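Local coordinates for protein peptidase, M20/M25/M40 family (Staphylococcus aureus, PDB 4EWT) that probably hydrolyses amide bonds of N-acylated amino acids or related small substrates, as a manganese-binding amidohydrolase of the M20 peptidase family, at residues 18-23 with 104-109; 111-116 with 132-137. All blocks are in the same frame, centred on the assembly; numbering follows the deposited sequence.

In the fold
Contact 1 and contact 2 lie on one helix, 105-120, with centres 10 Å apart, and both are buried. Contact 1 takes the first turn of that helix, beside the metal centre, and sets it against helix 13-25; contact 2 takes its middle and lays it on strand 129-135 of the mixed sheet. Their chemistry differs accordingly: at the helix start, next in sequence to a manganese ligand, a charged pair and a bridging water accompany the apolar contacts, whereas over the sheet apolar side chains meet, one of them a thioether, with one imidazole among them. The two contacts touch directly, with Ile19 CG2 4.0 Å from Leu113 CD1.

Contact 1. Residues 18-23 with 104-109; sequences EIRRYL and GHDAHT. With MN (manganese (II) ion), chain F.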
loop_
_atom_site.group_PDB
_atom_site.type_symbol
_atom_site.label_atom_id
_atom_site.label_comp_id
_atom_site.label_asym_id
_atom_site.label_seq_id
_atom_site.Cartn_x
_atom_site.Cartn_y
_atom_site.Cartn_z
ATOM N N GLU A 18 39.880 -13.229 36.435
ATOM C CA GLU A 18 40.913 -13.964 35.703
ATOM C C GLU A 18 40.315 -15.032 34.774
ATOM O O GLU A 18 40.775 -15.214 33.646
ATOM C CB GLU A 18 41.891 -14.583 36.710
ATOM C CG GLU A 18 42.805 -15.677 36.186
ATOM C CD GLU A 18 43.289 -16.573 37.304
ATOM O OE1 GLU A 18 44.311 -16.237 37.937
ATOM O OE2 GLU A 18 42.635 -17.609 37.565
ATOM N N ILE A 19 39.276 -15.720 35.242
ATOM C CA ILE A 19 38.608 -16.733 34.424
ATOM C C ILE A 19 37.776 -16.121 33.283
ATOM O O ILE A 19 37.780 -16.650 32.168
ATOM C CB ILE A 19 37.772 -17.719 35.286
ATOM C CG1 ILE A 19 38.714 -18.633 36.099
ATOM C CG2 ILE A 19 36.837 -18.551 34.410
ATOM C CD1 ILE A 19 38.029 -19.374 37.253
ATOM N N ARG A 20 37.115 -15.024 33.534
ATOM C CA ARG A 20 36.335 -14.419 32.494
ATOM C C ARG A 20 37.247 -14.018 31.334
ATOM O O ARG A 20 36.982 -14.294 30.202
ATOM C CB ARG A 20 35.642 -13.192 33.007
ATOM C CG ARG A 20 35.978 -12.008 32.160
ATOM C CD ARG A 20 34.904 -10.991 32.149
ATOM N NE ARG A 20 34.577 -10.570 30.798
ATOM C CZ ARG A 20 34.768 -9.356 30.312
ATOM N NH1 ARG A 20 35.311 -8.428 31.041
ATOM N NH2 ARG A 20 34.430 -9.088 29.073
ATOM N N ARG A 21 38.354 -13.406 31.693
ATOM C CA ARG A 21 39.319 -12.880 30.741
ATOM C C ARG A 21 39.938 -13.964 29.870
ATOM O O ARG A 21 40.062 -13.786 28.657
ATOM C CB ARG A 21 40.394 -12.085 31.472
ATOM C CG ARG A 21 39.836 -10.839 32.124
ATOM C CD ARG A 21 40.903 -9.990 32.770
ATOM N NE ARG A 21 40.292 -8.833 33.416
ATOM C CZ ARG A 21 40.951 -7.760 33.836
ATOM N NH1 ARG A 21 42.266 -7.667 33.672
ATOM N NH2 ARG A 21 40.283 -6.770 34.413
ATOM N N TYR A 22 40.315 -15.084 30.483
ATOM C CA TYR A 22 40.783 -16.234 29.719
ATOM C C TYR A 22 39.722 -16.724 28.719
ATOM O O TYR A 22 40.039 -16.998 27.559
ATOM C CB TYR A 22 41.226 -17.386 30.631
ATOM C CG TYR A 22 41.642 -18.597 29.829
ATOM C CD1 TYR A 22 42.950 -18.733 29.361
ATOM C CD2 TYR A 22 40.712 -19.583 29.487
ATOM C CE1 TYR A 22 43.330 -19.838 28.601
ATOM C CE2 TYR A 22 41.078 -20.684 28.721
ATOM C CZ TYR A 22 42.384 -20.807 28.285
ATOM O OH TYR A 22 42.738 -21.903 27.532
ATOM N N LEU A 23 38.475 -16.836 29.174
ATOM C CA LEU A 23 37.386 -17.303 28.316
ATOM C C LEU A 23 37.021 -16.287 27.234
ATOM O O LEU A 23 36.659 -16.665 26.118
ATOM C CB LEU A 23 36.147 -17.643 29.140
ATOM C CG LEU A 23 36.203 -18.852 30.068
ATOM C CD1 LEU A 23 35.009 -18.815 31.009
ATOM C CD2 LEU A 23 36.239 -20.152 29.279
ATOM N N GLY A 104 28.305 -11.730 27.067
ATOM C CA GLY A 104 28.688 -11.905 28.466
ATOM C C GLY A 104 28.639 -13.344 28.939
ATOM O O GLY A 104 28.636 -13.600 30.143
ATOM N N HIS A 105 28.607 -14.283 27.995
ATOM C CA HIS A 105 28.577 -15.715 28.314
ATOM C C HIS A 105 29.875 -16.171 28.994
ATOM O O HIS A 105 29.866 -17.095 29.801
ATOM C CB HIS A 105 28.317 -16.550 27.056
ATOM C CG HIS A 105 26.943 -16.387 26.483
ATOM N ND1 HIS A 105 26.461 -17.196 25.475
ATOM C CD2 HIS A 105 25.945 -15.516 26.772
ATOM C CE1 HIS A 105 25.232 -16.832 25.168
ATOM N NE2 HIS A 105 24.896 -15.814 25.937
ATOM N N ASP A 106 30.987 -15.520 28.658
ATOM C CA ASP A 106 32.247 -15.729 29.371
ATOM C C ASP A 106 32.099 -15.336 30.847
ATOM O O ASP A 106 32.578 -16.053 31.736
ATOM C CB ASP A 106 33.386 -14.942 28.714
ATOM C CG ASP A 106 33.078 -13.453 28.583
ATOM O OD1 ASP A 106 31.891 -13.075 28.421
ATOM O OD2 ASP A 106 34.032 -12.659 28.649
ATOM N N ALA A 107 31.420 -14.215 31.097
ATOM C CA ALA A 107 31.162 -13.764 32.462
ATOM C C ALA A 107 30.176 -14.679 33.184
ATOM O O ALA A 107 30.356 -14.966 34.360
ATOM C CB ALA A 107 30.671 -12.333 32.479
ATOM N N HIS A 108 29.148 -15.159 32.487
ATOM C CA HIS A 108 28.248 -16.137 33.085
ATOM C C HIS A 108 28.992 -17.407 33.534
ATOM O O HIS A 108 28.777 -17.906 34.636
ATOM C CB HIS A 108 27.103 -16.496 32.148
ATOM C CG HIS A 108 26.282 -15.319 31.717
ATOM N ND1 HIS A 108 25.555 -15.313 30.548
ATOM C CD2 HIS A 108 26.085 -14.107 32.290
ATOM C CE1 HIS A 108 24.937 -14.153 30.421
ATOM N NE2 HIS A 108 25.249 -13.399 31.459
ATOM N N THR A 109 29.876 -17.906 32.676
ATOM C CA THR A 109 30.645 -19.107 32.979
ATOM C C THR A 109 31.610 -18.861 34.146
ATOM O O THR A 109 31.710 -19.676 35.066
ATOM C CB THR A 109 31.378 -19.598 31.714
ATOM O OG1 THR A 109 30.406 -19.782 30.677
ATOM C CG2 THR A 109 32.108 -20.918 31.955
HETATM MN MN MN F . 23.225 -14.260 26.036
HETATM O O HOH W 1 32.026 -10.598 27.449
HETATM O O HOH W 2 21.799 -14.777 24.079
HETATM O O HOH W 3 22.218 -16.024 27.023
#
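At the start of the helix that carries a manganese ligand, Arg20 of helix 13-25 meets Asp106 of helix 105-120 in a salt bridge. Arg20 NE lies 3.0 Å from Asp106 OD2, and the N-H...O angle of 159° shows a fairly straight hydrogen bond. The two flat groups are far from coplanar: OD2 sits near the guanidinium plane, at its edge, but the arginine approaches the carboxylate from above its plane. Water 1 adds a second link, donating to Asp106 OD1 at 2.7 Å and accepting a longer bond from Arg20 NH2. His24 ND1 also bonds to OD2, and Glu370 pairs with Arg20 NH1, so both charged groups have further partners, which would limit their rotation.

The metal centre is of the M20 type, with two manganese ions in this crystal. His105, the residue preceding Asp106, binds one of them through NE2 at 2.3 Å, together with Cys103, His164 and two waters. Gly104 is the N-cap, placing the metal ligand and the salt-bridged aspartate at the first two positions of the helix; their side chains leave it in different directions, one to the ion and the other to helix 13-25.

The short axes of the two helices approach to 8.3 Å at 140°, nearer antiparallel than parallel. Beside the polar pair, Leu23 CB packs against Asp106 CB at 3.9 Å. Leu23 CD1 reaches Thr109 CG2 at 3.7 Å, the two side chains crossing at about a right angle. A chi1 of -55° puts the Thr109 hydroxyl back over its own helix, where OG1 donates to His105 O at 2.9 Å; Thr109 N reaches the same oxygen from the opposite face of the carbonyl plane, and the methyl is turned to the leucine.

Contact 2. Residues 111-116 with 132-137; sequences YMLVLA and VIHQPA
With its CG trans to the backbone N (chi1 -174°), Met112 extends from helix 105-120 toward strand 129-135, and bends at chi2 and chi3 turn its thioether past Val132. The valine points CG1 at it, likewise trans to its own N (chi1 -180°). The side chains slide past each other in opposite directions, with Met112 CG 3.5 Å from Val132 CG1, closer than usual carbon packing, and Met112 SD 3.8 Å from that methyl. The other valine branch, CG2, meets Ala116 CB at 4.0 Å, one turn farther along the helix.

The His134 ring completes the interface. Leu113 CD2 and Met112 CG both approach it obliquely, the leucine crossing the histidine side chain at about a right angle. Between the short axes the closest approach is 10.0 Å and the angle 156°: the helix of a beta-alpha-beta crossover between parallel neighbours 72-78 and 129-135 runs back against both strands. Ile75 on strand 72-78 touches both Met112 and Val132.

Van der Waals contacts of methyl and methylene groups, a sulfur and an imidazole make the join, which rests mainly on apolar burial and close fit, less directional than a hydrogen bond.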
loop_
_atom_site.group_PDB
_atom_site.type_symbol
_atom_site.label_atom_id
_atom_site.label_comp_id
_atom_site.label_asym_id
_atom_site.label_seq_id
_atom_site.Cartn_x
_atom_site.Cartn_y
_atom_site.Cartn_z
ATOM N N TYR A 111 31.581 -16.657 36.765
ATOM C CA TYR A 111 31.011 -16.549 38.105
ATOM C C TYR A 111 30.433 -17.895 38.554
ATOM O O TYR A 111 30.544 -18.248 39.724
ATOM C CB TYR A 111 29.964 -15.428 38.203
ATOM C CG TYR A 111 28.539 -15.891 37.976
ATOM C CD1 TYR A 111 27.810 -16.513 38.997
ATOM C CD2 TYR A 111 27.920 -15.715 36.745
ATOM C CE1 TYR A 111 26.505 -16.960 38.785
ATOM C CE2 TYR A 111 26.610 -16.149 36.528
ATOM C CZ TYR A 111 25.912 -16.768 37.556
ATOM O OH TYR A 111 24.619 -17.204 37.344
ATOM N N MET A 112 29.823 -18.627 37.617
ATOM C CA MET A 112 29.223 -19.925 37.909
ATOM C C MET A 112 30.265 -20.970 38.312
ATOM O O MET A 112 30.030 -21.768 39.220
ATOM C CB MET A 112 28.408 -20.430 36.713
ATOM C CG MET A 112 27.645 -21.720 37.008
ATOM S SD MET A 112 26.382 -21.513 38.300
ATOM C CE MET A 112 25.091 -20.705 37.321
ATOM N N LEU A 113 31.413 -20.975 37.633
ATOM C CA LEU A 113 32.477 -21.914 37.994
ATOM C C LEU A 113 32.947 -21.677 39.428
ATOM O O LEU A 113 33.095 -22.627 40.201
ATOM C CB LEU A 113 33.663 -21.838 37.016
ATOM C CG LEU A 113 33.503 -22.346 35.579
ATOM C CD1 LEU A 113 34.730 -21.950 34.790
ATOM C CD2 LEU A 113 33.276 -23.860 35.492
ATOM N N VAL A 114 33.150 -20.414 39.785
ATOM C CA VAL A 114 33.623 -20.057 41.124
ATOM C C VAL A 114 32.529 -20.235 42.192
ATOM O O VAL A 114 32.815 -20.628 43.326
ATOM C CB VAL A 114 34.238 -18.627 41.146
ATOM C CG1 VAL A 114 34.677 -18.234 42.555
ATOM C CG2 VAL A 114 35.418 -18.546 40.187
ATOM N N LEU A 115 31.280 -19.968 41.830
ATOM C CA LEU A 115 30.176 -20.226 42.743
ATOM C C LEU A 115 30.010 -21.722 43.000
ATOM O O LEU A 115 29.750 -22.131 44.129
ATOM C CB LEU A 115 28.877 -19.637 42.208
ATOM C CG LEU A 115 27.596 -19.999 42.980
ATOM C CD1 LEU A 115 27.632 -19.489 44.410
ATOM C CD2 LEU A 115 26.380 -19.450 42.252
ATOM N N ALA A 116 30.145 -22.528 41.948
ATOM C CA ALA A 116 29.963 -23.972 42.062
ATOM C C ALA A 116 31.021 -24.596 42.973
ATOM O O ALA A 116 30.696 -25.407 43.844
ATOM C CB ALA A 116 29.975 -24.622 40.691
ATOM N N VAL A 132 24.336 -27.672 38.414
ATOM C CA VAL A 132 24.889 -26.592 37.631
ATOM C C VAL A 132 24.859 -27.007 36.167
ATOM O O VAL A 132 25.359 -28.079 35.814
ATOM C CB VAL A 132 26.321 -26.261 38.068
ATOM C CG1 VAL A 132 26.874 -25.122 37.239
ATOM C CG2 VAL A 132 26.338 -25.916 39.547
ATOM N N ILE A 133 24.250 -26.163 35.334
ATOM C CA ILE A 133 24.132 -26.409 33.907
ATOM C C ILE A 133 25.048 -25.454 33.147
ATOM O O ILE A 133 24.813 -24.246 33.122
ATOM C CB ILE A 133 22.659 -26.229 33.424
ATOM C CG1 ILE A 133 21.734 -27.239 34.111
ATOM C CG2 ILE A 133 22.550 -26.361 31.900
ATOM C CD1 ILE A 133 20.244 -26.959 33.904
ATOM N N HIS A 134 26.099 -25.999 32.541
ATOM C CA HIS A 134 26.945 -25.233 31.637
ATOM C C HIS A 134 26.503 -25.540 30.207
ATOM O O HIS A 134 26.734 -26.642 29.700
ATOM C CB HIS A 134 28.430 -25.568 31.855
ATOM C CG HIS A 134 29.004 -24.990 33.112
ATOM N ND1 HIS A 134 29.295 -25.757 34.220
ATOM C CD2 HIS A 134 29.351 -23.720 33.433
ATOM C CE1 HIS A 134 29.802 -24.986 35.166
ATOM N NE2 HIS A 134 29.839 -23.744 34.717
ATOM N N GLN A 135 25.851 -24.564 29.574
ATOM C CA GLN A 135 25.150 -24.773 28.307
ATOM C C GLN A 135 25.871 -24.170 27.103
ATOM O O GLN A 135 26.226 -22.993 27.118
ATOM C CB GLN A 135 23.727 -24.203 28.396
ATOM C CG GLN A 135 22.811 -24.573 27.231
ATOM C CD GLN A 135 21.688 -23.579 27.044
ATOM O OE1 GLN A 135 20.813 -23.432 27.901
ATOM N NE2 GLN A 135 21.707 -22.878 25.917
ATOM N N PRO A 136 26.090 -24.980 26.053
ATOM C CA PRO A 136 26.581 -24.467 24.781
ATOM C C PRO A 136 25.424 -23.997 23.897
ATOM O O PRO A 136 24.254 -24.144 24.271
ATOM C CB PRO A 136 27.220 -25.703 24.147
ATOM C CG PRO A 136 26.379 -26.821 24.615
ATOM C CD PRO A 136 25.994 -26.451 26.035
ATOM N N ALA A 137 25.762 -23.425 22.745
ATOM C CA ALA A 137 24.825 -23.285 21.624
ATOM C C ALA A 137 23.550 -22.479 21.909
ATOM O O ALA A 137 22.529 -22.694 21.264
ATOM C CB ALA A 137 24.467 -24.678 21.074
#